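PDB 4B4O: epimerase family protein SDR39U1 from Homo sapiens, which binds NADPH and is a putative NADP-dependent oxidoreductase of the short-chain dehydrogenase/reductase family. Local coordinates for residues M1-G7 and C52-L58; L44-L49 and L88-I93; N57-I63 and S81-T86; T107-Y111 and F132-T137. The protein carries 3 engineered substitutions. All blocks are in the same frame, centred on the assembly; numbering follows the deposited sequence.

All four contacts belong to the Rossmann-type nucleotide-binding part of the chain. Contact 1 joins two neighbouring strands of the parallel sheet, and contact 2 lies beside it, centres about 12 Å apart, with L49 and L89 resting on L4. Along the chain these two interlock, their segments alternating. Contact 3 shares N57 and L58 with contact 1 and helix 72-95 with contact 2, inside whose loop it is nested. Contact 4 comes last, about 24 Å between centres from contact 2, and touches contact 3 through I63 and F132. Contact 2 is apolar packing away from the cofactor, while contacts 1, 3 and 4 each contribute residues to the NADPH pocket.

Contact 1 (M1-G7 and C52-L58); sequences MRVLVGG and CDAAVNL. With NDP (NADPH dihydro-nicotinamide-adenine-dinucleotide phosphate), chain I.
The carboxylate of D53 offers its OD2 to the amide of R2, which sits on the anti lone pair, turned away from the other oxygen, at 2.8 Å from R2 N to D53 OD2. CG of D53 stands beside its own backbone N (chi1 -56°), and this brings the carboxylate to the start of the neighbouring strand, 2-6, while D53 CB lies 3.7 Å from CG of M1, a selenomethionine. R2 O is gripped twice, by the amides of D53 and A54. Beyond it the two strands pair in parallel, L4 N giving to A54 O and L4 O receiving V56 N at 2.9 Å.

Branched V3, V5 and V56, with small A54, populate one face of the sheet; there V3 CG1 stands 4.1 Å from V56 CG2, and L206 of helix 195-207 packs on V3, A54 and V56. L4, A55 and N57 occupy the other face. Glycine suits position 6, since a CB would run into OD1 of N57, whose amide is itself bonded to T86 of helix 72-95. G7 follows with a positive phi (69°), easy for a residue without a side chain. L58 N closes the pairing on G6 O at 2.7 Å, and L58 CB lies 4.0 Å from C5D of NADPH. Adjacent parallel strands whose C-terminal ends carry the dinucleotide, the first running into a glycine-rich turn, are the hallmark of the Rossmann fold.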
# COMPACT_ATOMS: atom_id res chain seq x y z
N MSE A 1 -4.05 -22.24 -5.97
CA MSE A 1 -4.75 -21.55 -4.85
C MSE A 1 -5.87 -20.68 -5.31
O MSE A 1 -5.80 -20.10 -6.38
CB MSE A 1 -3.73 -20.63 -4.23
CG MSE A 1 -3.89 -20.57 -2.74
SE MSE A 1 -2.59 -19.34 -1.96
CE MSE A 1 -1.36 -18.85 -3.40
N ARG A 2 -6.91 -20.55 -4.50
CA ARG A 2 -7.99 -19.61 -4.80
C ARG A 2 -7.95 -18.42 -3.83
O ARG A 2 -7.95 -18.63 -2.62
CB ARG A 2 -9.27 -20.40 -4.81
CG ARG A 2 -10.61 -19.64 -4.70
CD ARG A 2 -11.77 -20.16 -5.63
NE ARG A 2 -12.00 -19.31 -6.84
CZ ARG A 2 -12.28 -19.71 -8.11
NH1 ARG A 2 -12.38 -21.00 -8.47
NH2 ARG A 2 -12.44 -18.78 -9.07
N VAL A 3 -7.80 -17.20 -4.34
CA VAL A 3 -7.60 -16.01 -3.50
C VAL A 3 -8.75 -15.01 -3.62
O VAL A 3 -9.16 -14.66 -4.71
CB VAL A 3 -6.28 -15.26 -3.82
CG1 VAL A 3 -6.04 -14.15 -2.81
CG2 VAL A 3 -5.10 -16.22 -3.89
N LEU A 4 -9.28 -14.57 -2.48
CA LEU A 4 -10.35 -13.57 -2.43
C LEU A 4 -9.72 -12.22 -2.16
O LEU A 4 -9.07 -12.06 -1.14
CB LEU A 4 -11.35 -13.92 -1.32
CG LEU A 4 -12.64 -13.10 -1.17
CD1 LEU A 4 -13.44 -13.18 -2.45
CD2 LEU A 4 -13.47 -13.59 0.00
N VAL A 5 -9.86 -11.25 -3.06
CA VAL A 5 -9.20 -9.95 -2.89
C VAL A 5 -10.19 -8.82 -2.71
O VAL A 5 -10.78 -8.34 -3.68
CB VAL A 5 -8.24 -9.60 -4.05
CG1 VAL A 5 -7.69 -8.20 -3.85
CG2 VAL A 5 -7.13 -10.62 -4.17
N GLY A 6 -10.33 -8.37 -1.48
CA GLY A 6 -11.14 -7.22 -1.19
C GLY A 6 -10.53 -5.94 -1.73
O GLY A 6 -9.34 -5.67 -1.54
N GLY A 7 -11.34 -5.15 -2.44
CA GLY A 7 -10.85 -3.94 -3.08
C GLY A 7 -9.90 -4.20 -4.23
O GLY A 7 -9.19 -3.30 -4.67
N CYS A 52 -12.41 -20.22 -0.65
CA CYS A 52 -11.12 -19.70 -0.96
C CYS A 52 -10.08 -20.27 -0.00
O CYS A 52 -10.39 -20.61 1.15
CB CYS A 52 -11.11 -18.17 -0.91
SG CYS A 52 -11.51 -17.50 0.71
N ASP A 53 -8.84 -20.35 -0.48
CA ASP A 53 -7.71 -20.84 0.31
C ASP A 53 -7.01 -19.70 1.04
O ASP A 53 -6.32 -19.91 2.03
CB ASP A 53 -6.72 -21.56 -0.60
CG ASP A 53 -7.36 -22.67 -1.40
OD1 ASP A 53 -7.76 -23.67 -0.77
OD2 ASP A 53 -7.44 -22.54 -2.64
N ALA A 54 -7.19 -18.48 0.53
CA ALA A 54 -6.53 -17.31 1.07
C ALA A 54 -7.33 -16.06 0.77
O ALA A 54 -8.12 -16.01 -0.17
CB ALA A 54 -5.14 -17.20 0.51
N ALA A 55 -7.14 -15.03 1.60
CA ALA A 55 -7.84 -13.76 1.42
C ALA A 55 -6.90 -12.58 1.64
O ALA A 55 -5.96 -12.65 2.44
CB ALA A 55 -9.04 -13.69 2.37
N VAL A 56 -7.16 -11.50 0.91
CA VAL A 56 -6.41 -10.25 1.02
C VAL A 56 -7.40 -9.09 1.07
O VAL A 56 -8.40 -9.13 0.37
CB VAL A 56 -5.51 -10.01 -0.21
CG1 VAL A 56 -4.73 -8.72 -0.05
CG2 VAL A 56 -4.57 -11.17 -0.45
N ASN A 57 -7.13 -8.07 1.87
CA ASN A 57 -7.90 -6.83 1.77
C ASN A 57 -7.05 -5.63 1.34
O ASN A 57 -6.01 -5.33 1.94
CB ASN A 57 -8.62 -6.48 3.07
CG ASN A 57 -9.74 -5.47 2.84
OD1 ASN A 57 -10.27 -5.36 1.75
ND2 ASN A 57 -10.08 -4.75 3.85
N LEU A 58 -7.54 -4.95 0.31
CA LEU A 58 -6.94 -3.72 -0.21
C LEU A 58 -7.93 -2.56 -0.18
O LEU A 58 -7.60 -1.43 -0.58
CB LEU A 58 -6.47 -3.94 -1.65
CG LEU A 58 -5.50 -5.10 -1.90
CD1 LEU A 58 -5.29 -5.25 -3.39
CD2 LEU A 58 -4.20 -4.91 -1.17
PA NDP I . -7.06 2.15 -4.88
O1A NDP I . -7.79 3.45 -4.48
O2A NDP I . -6.55 1.96 -6.33
O5B NDP I . -7.99 0.83 -4.68
C5B NDP I . -8.93 0.88 -3.61
C4B NDP I . -10.07 -0.05 -3.95
O4B NDP I . -10.89 -0.15 -2.78
C3B NDP I . -10.93 0.51 -5.09
O3B NDP I . -10.71 -0.17 -6.36
C2B NDP I . -12.36 0.28 -4.63
O2B NDP I . -12.90 -0.93 -5.14
C1B NDP I . -12.24 0.08 -3.14
N9A NDP I . -12.68 1.34 -2.53
C8A NDP I . -12.41 2.65 -2.84
N7A NDP I . -13.14 3.48 -1.98
C5A NDP I . -13.86 2.68 -1.16
C6A NDP I . -14.80 2.84 -0.04
N6A NDP I . -15.13 4.06 0.43
N1A NDP I . -15.32 1.74 0.53
C2A NDP I . -14.99 0.50 0.06
N3A NDP I . -14.12 0.26 -0.94
C4A NDP I . -13.55 1.29 -1.53
O3 NDP I . -5.88 2.08 -3.77
PN NDP I . -4.50 1.27 -3.98
O1N NDP I . -4.76 0.07 -4.87
O2N NDP I . -3.43 2.23 -4.41
O5D NDP I . -4.15 0.80 -2.44
C5D NDP I . -5.08 -0.15 -1.88
C4D NDP I . -4.99 -0.20 -0.36
O4D NDP I . -3.60 -0.13 -0.07
C3D NDP I . -5.64 0.99 0.36
O3D NDP I . -6.30 0.54 1.59
C2D NDP I . -4.47 1.95 0.63
O2D NDP I . -4.49 2.70 1.84
C1D NDP I . -3.32 0.99 0.78
N1N NDP I . -2.01 1.59 0.48
C2N NDP I . -1.75 2.14 -0.71
C3N NDP I . -0.52 2.69 -0.98
C7N NDP I . -0.27 3.28 -2.32
O7N NDP I . -1.04 2.96 -3.23
N7N NDP I . 0.75 4.10 -2.53
C4N NDP I . 0.58 2.66 0.03
C5N NDP I . 0.20 2.03 1.28
C6N NDP I . -1.07 1.52 1.45
P2B NDP I . -14.46 -0.95 -5.70
O1X NDP I . -15.35 -0.98 -4.47
O2X NDP I . -14.66 0.34 -6.55
O3X NDP I . -14.37 -2.30 -6.45

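Contact 2 (L44-L49 and L88-I93); sequences LAASGL and LLAKAI
L49, just past the end of helix 41-47, meets A92 of helix 72-95, two helices that pack side by side in the Rossmann fold, over one face of the parallel sheet. The CA atoms of L49 and A92 are 5.4 Å apart, an approach that the small A92 allows.

The side chain of L49 can be followed outward from the backbone. Its CB rests against A92, 4.0 Å from the carbonyl oxygen A92 O and little farther from A92 CB. CG lies anti to the backbone N (chi1 -164°), which carries the two methyls over the helix surface. CD1 touches both L89 CD2 and the methyl of A92, and it also reaches L4 of the sheet beneath. L49 CD2 goes to I93, 4.2 Å from I93 CG1, in a corner that P100 helps to close. L49 and L89 cross at about a right angle, meeting through CD1 of the one and CD2 of the other.

L44, in the last turn of helix 41-47, comes to the same patch and forks around it: L44 CD1 is 4.1 Å from A92 CB, and L44 CD2 turns to L89 CD2. Leucine suits these places because its forked end can touch two partners at once. L89 continues inward to W103 of strand 102-108, joining the helices to the sheet. G48 leaves the helix with a positive phi (97°) and lets the chain turn so that L49 faces inward; G48 N still bonds L44 O at 2.9 Å. At the exposed margin the packing ends in a meeting of methyls, A45 CB lying 4.2 Å from L88 CD1.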
# COMPACT_ATOMS: atom_id res chain seq x y z
N LEU A 44 -21.24 -10.62 0.67
CA LEU A 44 -20.38 -11.26 1.66
C LEU A 44 -21.01 -11.29 3.05
O LEU A 44 -20.90 -12.28 3.76
CB LEU A 44 -19.03 -10.55 1.73
CG LEU A 44 -18.02 -11.02 2.77
CD1 LEU A 44 -17.45 -12.37 2.37
CD2 LEU A 44 -16.94 -9.98 2.89
N ALA A 45 -21.65 -10.19 3.44
CA ALA A 45 -22.29 -10.11 4.75
C ALA A 45 -23.51 -11.01 4.81
O ALA A 45 -23.84 -11.53 5.87
CB ALA A 45 -22.69 -8.68 5.05
N ALA A 46 -24.18 -11.17 3.68
CA ALA A 46 -25.43 -11.93 3.61
C ALA A 46 -25.18 -13.42 3.68
O ALA A 46 -25.76 -14.10 4.50
CB ALA A 46 -26.17 -11.61 2.32
N SER A 47 -24.35 -13.91 2.77
CA SER A 47 -24.19 -15.35 2.57
C SER A 47 -22.79 -15.88 2.91
O SER A 47 -22.56 -17.07 2.86
CB SER A 47 -24.59 -15.74 1.15
OG SER A 47 -24.01 -14.86 0.20
N GLY A 48 -21.87 -15.00 3.31
CA GLY A 48 -20.62 -15.46 3.91
C GLY A 48 -19.45 -15.55 2.96
O GLY A 48 -19.53 -15.12 1.81
N LEU A 49 -18.36 -16.12 3.45
CA LEU A 49 -17.12 -16.17 2.70
C LEU A 49 -17.21 -17.23 1.59
O LEU A 49 -17.51 -18.37 1.88
CB LEU A 49 -15.96 -16.50 3.65
CG LEU A 49 -14.53 -16.24 3.16
CD1 LEU A 49 -14.12 -14.77 3.22
CD2 LEU A 49 -13.54 -17.09 3.95
N LEU A 88 -15.32 -7.02 8.25
CA LEU A 88 -16.32 -7.85 7.59
C LEU A 88 -15.68 -9.12 7.06
O LEU A 88 -16.25 -10.21 7.15
CB LEU A 88 -16.97 -7.07 6.44
CG LEU A 88 -18.48 -7.23 6.17
CD1 LEU A 88 -19.34 -7.52 7.39
CD2 LEU A 88 -18.95 -5.94 5.48
N LEU A 89 -14.49 -8.97 6.50
CA LEU A 89 -13.70 -10.11 6.04
C LEU A 89 -13.23 -10.97 7.20
O LEU A 89 -13.31 -12.20 7.15
CB LEU A 89 -12.50 -9.63 5.21
CG LEU A 89 -12.76 -9.51 3.70
CD1 LEU A 89 -11.64 -8.79 2.94
CD2 LEU A 89 -12.99 -10.91 3.14
N ALA A 90 -12.73 -10.31 8.24
CA ALA A 90 -12.27 -11.00 9.45
C ALA A 90 -13.35 -11.89 10.08
O ALA A 90 -13.13 -13.06 10.33
CB ALA A 90 -11.76 -9.99 10.46
N LYS A 91 -14.52 -11.31 10.30
CA LYS A 91 -15.65 -12.05 10.85
C LYS A 91 -16.09 -13.19 9.93
O LYS A 91 -16.48 -14.26 10.40
CB LYS A 91 -16.81 -11.12 11.17
CG LYS A 91 -16.51 -10.18 12.33
CD LYS A 91 -17.71 -9.32 12.72
CE LYS A 91 -17.42 -8.38 13.91
NZ LYS A 91 -18.63 -8.23 14.79
N ALA A 92 -16.02 -12.97 8.62
CA ALA A 92 -16.40 -13.99 7.64
C ALA A 92 -15.45 -15.17 7.69
O ALA A 92 -15.88 -16.33 7.63
CB ALA A 92 -16.46 -13.41 6.24
N ILE A 93 -14.16 -14.88 7.84
CA ILE A 93 -13.15 -15.93 8.01
C ILE A 93 -13.36 -16.73 9.29
O ILE A 93 -13.36 -17.95 9.27
CB ILE A 93 -11.73 -15.35 8.04
CG1 ILE A 93 -11.34 -14.78 6.67
CG2 ILE A 93 -10.78 -16.45 8.49
CD1 ILE A 93 -10.05 -14.00 6.67

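Contact 3 (N57-I63 and S81-T86); sequences NLAGENI and SRLETT. With NDP (NADPH dihydro-nicotinamide-adenine-dinucleotide phosphate), chain I.
E61 O is gripped by both terminal nitrogens of R82, NH1 at 2.8 Å on a lone pair in the carbonyl plane and NH2 at 2.9 Å above that plane. The R82 chain runs extended from CG to NE (chi2 163°, chi3 173°), which carries the guanidinium to this oxygen. There it is sandwiched between I63 CD1 on one face and G60 CA centred over the other, which fixes how it is turned; a side chain at G60 would clash. R82 NH2 also donates to ribose O2D of NADPH, at 2.9 Å. With a leucine here, E61 O and O2D would probably be left without these donors and the loop 60-63 would be freer to shift.

E61 N bonds S81 OG at 3.0 Å, nearly straight (171°), and S81 OG is also bonded to E77 O. E61 OE1 takes the adenine N6A at 3.1 Å, while its OE2 pairs with R68. Farther along the helix, T85 OG1 and T86 OG1 take the two hydrogens of N57 ND2 in its amide plane, while N57 OD1 accepts A59 N in an Asx turn. A strand-to-helix loop that lines the cofactor and is tied back to the helix forms part of the NADP-binding site of a Rossmann fold.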
# COMPACT_ATOMS: atom_id res chain seq x y z
N ASN A 57 -7.13 -8.07 1.87
CA ASN A 57 -7.90 -6.83 1.77
C ASN A 57 -7.05 -5.63 1.34
O ASN A 57 -6.01 -5.33 1.94
CB ASN A 57 -8.62 -6.48 3.07
CG ASN A 57 -9.74 -5.47 2.84
OD1 ASN A 57 -10.27 -5.36 1.75
ND2 ASN A 57 -10.08 -4.75 3.85
N LEU A 58 -7.54 -4.95 0.31
CA LEU A 58 -6.94 -3.72 -0.21
C LEU A 58 -7.93 -2.56 -0.18
O LEU A 58 -7.60 -1.43 -0.58
CB LEU A 58 -6.47 -3.94 -1.65
CG LEU A 58 -5.50 -5.10 -1.90
CD1 LEU A 58 -5.29 -5.25 -3.39
CD2 LEU A 58 -4.20 -4.91 -1.17
N ALA A 59 -9.14 -2.81 0.31
CA ALA A 59 -10.22 -1.84 0.19
C ALA A 59 -9.92 -0.57 1.00
O ALA A 59 -9.49 -0.65 2.13
CB ALA A 59 -11.54 -2.46 0.65
N GLY A 60 -10.18 0.59 0.40
CA GLY A 60 -10.03 1.86 1.10
C GLY A 60 -10.36 3.07 0.23
O GLY A 60 -9.95 3.14 -0.92
N GLU A 61 -11.12 4.00 0.79
CA GLU A 61 -11.30 5.30 0.16
C GLU A 61 -9.90 5.90 -0.08
O GLU A 61 -9.07 5.91 0.83
CB GLU A 61 -12.13 6.21 1.05
CG GLU A 61 -12.34 7.61 0.51
CD GLU A 61 -13.39 7.71 -0.59
OE1 GLU A 61 -14.07 6.71 -0.90
OE2 GLU A 61 -13.52 8.82 -1.12
N ASN A 62 -9.68 6.43 -1.28
CA ASN A 62 -8.39 6.99 -1.63
C ASN A 62 -8.00 8.25 -0.83
O ASN A 62 -8.71 9.25 -0.85
CB ASN A 62 -8.34 7.35 -3.12
CG ASN A 62 -6.92 7.56 -3.60
OD1 ASN A 62 -6.44 8.68 -3.67
ND2 ASN A 62 -6.21 6.45 -3.83
N ILE A 63 -6.88 8.17 -0.14
CA ILE A 63 -6.48 9.20 0.80
C ILE A 63 -5.92 10.43 0.08
O ILE A 63 -6.31 11.56 0.39
CB ILE A 63 -5.42 8.66 1.78
CG1 ILE A 63 -6.06 7.58 2.68
CG2 ILE A 63 -4.84 9.77 2.64
CD1 ILE A 63 -5.12 6.83 3.60
N SER A 81 -14.09 3.08 5.80
CA SER A 81 -13.92 2.20 4.66
C SER A 81 -12.91 1.09 4.93
O SER A 81 -13.08 -0.02 4.46
CB SER A 81 -13.51 3.01 3.40
OG SER A 81 -12.20 3.55 3.52
N ARG A 82 -11.85 1.41 5.64
CA ARG A 82 -10.82 0.43 5.94
C ARG A 82 -11.21 -0.51 7.10
O ARG A 82 -11.07 -1.73 6.97
CB ARG A 82 -9.48 1.12 6.21
CG ARG A 82 -8.87 1.71 4.95
CD ARG A 82 -7.78 2.73 5.17
NE ARG A 82 -7.18 3.08 3.88
CZ ARG A 82 -7.61 4.03 3.06
NH1 ARG A 82 -8.69 4.78 3.35
NH2 ARG A 82 -6.97 4.24 1.92
N LEU A 83 -11.71 0.03 8.20
CA LEU A 83 -12.10 -0.82 9.34
C LEU A 83 -13.29 -1.74 9.00
O LEU A 83 -13.29 -2.92 9.34
CB LEU A 83 -12.44 0.03 10.57
CG LEU A 83 -11.50 1.10 11.14
CD1 LEU A 83 -12.06 1.66 12.45
CD2 LEU A 83 -10.10 0.54 11.36
N GLU A 84 -14.31 -1.20 8.34
CA GLU A 84 -15.53 -1.97 8.09
C GLU A 84 -15.26 -3.10 7.14
O GLU A 84 -15.59 -4.23 7.44
CB GLU A 84 -16.68 -1.09 7.59
CG GLU A 84 -17.19 -0.15 8.66
CD GLU A 84 -18.20 0.88 8.15
OE1 GLU A 84 -18.95 0.59 7.17
OE2 GLU A 84 -18.29 1.97 8.79
N THR A 85 -14.64 -2.82 5.99
CA THR A 85 -14.32 -3.89 5.04
C THR A 85 -13.39 -4.94 5.66
O THR A 85 -13.63 -6.13 5.53
CB THR A 85 -13.68 -3.38 3.73
OG1 THR A 85 -12.44 -2.73 4.02
CG2 THR A 85 -14.64 -2.46 3.00
N THR A 86 -12.38 -4.49 6.39
CA THR A 86 -11.47 -5.41 7.04
C THR A 86 -12.20 -6.29 8.07
O THR A 86 -12.00 -7.50 8.14
CB THR A 86 -10.28 -4.67 7.69
OG1 THR A 86 -9.58 -3.94 6.67
CG2 THR A 86 -9.30 -5.64 8.38
PA NDP I . -7.06 2.15 -4.88
O1A NDP I . -7.79 3.45 -4.48
O2A NDP I . -6.55 1.96 -6.33
O5B NDP I . -7.99 0.83 -4.68
C5B NDP I . -8.93 0.88 -3.61
C4B NDP I . -10.07 -0.05 -3.95
O4B NDP I . -10.89 -0.15 -2.78
C3B NDP I . -10.93 0.51 -5.09
O3B NDP I . -10.71 -0.17 -6.36
C2B NDP I . -12.36 0.28 -4.63
O2B NDP I . -12.90 -0.93 -5.14
C1B NDP I . -12.24 0.08 -3.14
N9A NDP I . -12.68 1.34 -2.53
C8A NDP I . -12.41 2.65 -2.84
N7A NDP I . -13.14 3.48 -1.98
C5A NDP I . -13.86 2.68 -1.16
C6A NDP I . -14.80 2.84 -0.04
N6A NDP I . -15.13 4.06 0.43
N1A NDP I . -15.32 1.74 0.53
C2A NDP I . -14.99 0.50 0.06
N3A NDP I . -14.12 0.26 -0.94
C4A NDP I . -13.55 1.29 -1.53
O3 NDP I . -5.88 2.08 -3.77
PN NDP I . -4.50 1.27 -3.98
O1N NDP I . -4.76 0.07 -4.87
O2N NDP I . -3.43 2.23 -4.41
O5D NDP I . -4.15 0.80 -2.44
C5D NDP I . -5.08 -0.15 -1.88
C4D NDP I . -4.99 -0.20 -0.36
O4D NDP I . -3.60 -0.13 -0.07
C3D NDP I . -5.64 0.99 0.36
O3D NDP I . -6.30 0.54 1.59
C2D NDP I . -4.47 1.95 0.63
O2D NDP I . -4.49 2.70 1.84
C1D NDP I . -3.32 0.99 0.78
N1N NDP I . -2.01 1.59 0.48
C2N NDP I . -1.75 2.14 -0.71
C3N NDP I . -0.52 2.69 -0.98
C7N NDP I . -0.27 3.28 -2.32
O7N NDP I . -1.04 2.96 -3.23
N7N NDP I . 0.75 4.10 -2.53
C4N NDP I . 0.58 2.66 0.03
C5N NDP I . 0.20 2.03 1.28
C6N NDP I . -1.07 1.52 1.45
P2B NDP I . -14.46 -0.95 -5.70
O1X NDP I . -15.35 -0.98 -4.47
O2X NDP I . -14.66 0.34 -6.55
O3X NDP I . -14.37 -2.30 -6.45

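Contact 4 (T107-Y111 and F132-T137); sequences TGVAY and FSNLVT
Past T107 and G108 the strand 102-108 gives way to a 3-10 segment, 109-111, which brings the CA of Y111 within 4.2 Å of the CA of S133 on helix 131-143. V136 carries most of the meeting. Its CG1, anti to the backbone N (chi1 172°), reaches T107 OG1 at 3.5 Å and Y111 CD1 at 3.8 Å, while CG2 turns to the backbone of G108, 3.8 Å from G108 O. Shortening V136 to an alanine removes both methyls and is likely to open a gap beside Y111 and the end of the strand. V136 and the Y111 side chain cross at about a right angle, and the ring continues to T137, whose OG1 stands 3.7 Å from Y111 CE1 but is hydrogen-bonded to G127 O. Y111 also makes a cation-pi contact with R156.

Small A110 and S133 let the backbones come close here: A110 CB meets the CB of F132 at 3.7 Å, and A110 O lies against S133 CB. The hydroxyl of S133 is bonded to D130 and F129 N, near the beginning of the helix, and that of T107 to E140. T107 also touches NADPH. Strand 102-108, helix 131-143 and the adjoining parallel strand 151-161 make a beta-alpha-beta crossover of the Rossmann fold, here at the edge of the NADPH pocket.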
# COMPACT_ATOMS: atom_id res chain seq x y z
N THR A 107 -1.43 -2.30 4.96
CA THR A 107 -1.57 -1.00 5.62
C THR A 107 -0.38 -0.14 5.19
O THR A 107 0.08 -0.26 4.04
CB THR A 107 -1.74 -1.15 7.14
OG1 THR A 107 -0.52 -1.62 7.72
CG2 THR A 107 -2.85 -2.15 7.45
N GLY A 108 0.11 0.74 6.05
CA GLY A 108 1.08 1.74 5.61
C GLY A 108 2.22 2.03 6.56
O GLY A 108 2.14 1.79 7.75
N VAL A 109 3.29 2.57 6.00
CA VAL A 109 4.44 2.95 6.80
C VAL A 109 4.16 4.17 7.67
O VAL A 109 4.97 4.53 8.53
CB VAL A 109 5.70 3.23 5.93
CG1 VAL A 109 6.17 1.97 5.24
CG2 VAL A 109 5.44 4.37 4.97
N ALA A 110 3.01 4.81 7.47
CA ALA A 110 2.55 5.88 8.35
C ALA A 110 2.55 5.47 9.84
O ALA A 110 2.52 6.33 10.71
CB ALA A 110 1.16 6.31 7.93
N TYR A 111 2.56 4.17 10.11
CA TYR A 111 2.69 3.65 11.48
C TYR A 111 3.94 4.21 12.19
O TYR A 111 3.92 4.44 13.38
CB TYR A 111 2.77 2.12 11.44
CG TYR A 111 2.74 1.44 12.80
CD1 TYR A 111 1.54 1.19 13.45
CD2 TYR A 111 3.91 1.04 13.41
CE1 TYR A 111 1.50 0.58 14.68
CE2 TYR A 111 3.88 0.44 14.65
CZ TYR A 111 2.66 0.20 15.27
OH TYR A 111 2.62 -0.42 16.51
N PHE A 132 -2.94 9.13 10.85
CA PHE A 132 -2.62 7.98 10.00
C PHE A 132 -1.94 6.83 10.75
O PHE A 132 -2.15 5.68 10.42
CB PHE A 132 -1.77 8.44 8.81
CG PHE A 132 -2.50 9.37 7.91
CD1 PHE A 132 -3.52 8.90 7.09
CD2 PHE A 132 -2.21 10.72 7.91
CE1 PHE A 132 -4.23 9.75 6.29
CE2 PHE A 132 -2.91 11.60 7.09
CZ PHE A 132 -3.94 11.11 6.28
N SER A 133 -1.15 7.16 11.76
CA SER A 133 -0.56 6.13 12.60
C SER A 133 -1.66 5.44 13.43
O SER A 133 -1.71 4.22 13.48
CB SER A 133 0.55 6.71 13.49
OG SER A 133 0.12 7.85 14.21
N ASN A 134 -2.55 6.23 14.04
CA ASN A 134 -3.72 5.66 14.71
C ASN A 134 -4.58 4.84 13.75
O ASN A 134 -5.11 3.79 14.13
CB ASN A 134 -4.58 6.76 15.37
CG ASN A 134 -3.99 7.23 16.70
OD1 ASN A 134 -3.66 6.41 17.55
ND2 ASN A 134 -3.84 8.56 16.89
N LEU A 135 -4.72 5.31 12.52
CA LEU A 135 -5.46 4.53 11.52
C LEU A 135 -4.85 3.12 11.41
O LEU A 135 -5.55 2.14 11.55
CB LEU A 135 -5.48 5.25 10.15
CG LEU A 135 -6.05 4.50 8.92
CD1 LEU A 135 -7.57 4.39 8.92
CD2 LEU A 135 -5.58 5.16 7.64
N VAL A 136 -3.56 3.04 11.18
CA VAL A 136 -2.92 1.76 10.95
C VAL A 136 -3.15 0.86 12.15
O VAL A 136 -3.45 -0.31 11.98
CB VAL A 136 -1.41 1.90 10.57
CG1 VAL A 136 -0.72 0.55 10.52
CG2 VAL A 136 -1.24 2.63 9.23
N THR A 137 -3.04 1.38 13.37
CA THR A 137 -3.28 0.55 14.57
C THR A 137 -4.67 -0.08 14.55
O THR A 137 -4.82 -1.29 14.69
CB THR A 137 -3.07 1.34 15.91
OG1 THR A 137 -1.72 1.77 16.01
CG2 THR A 137 -3.40 0.49 17.13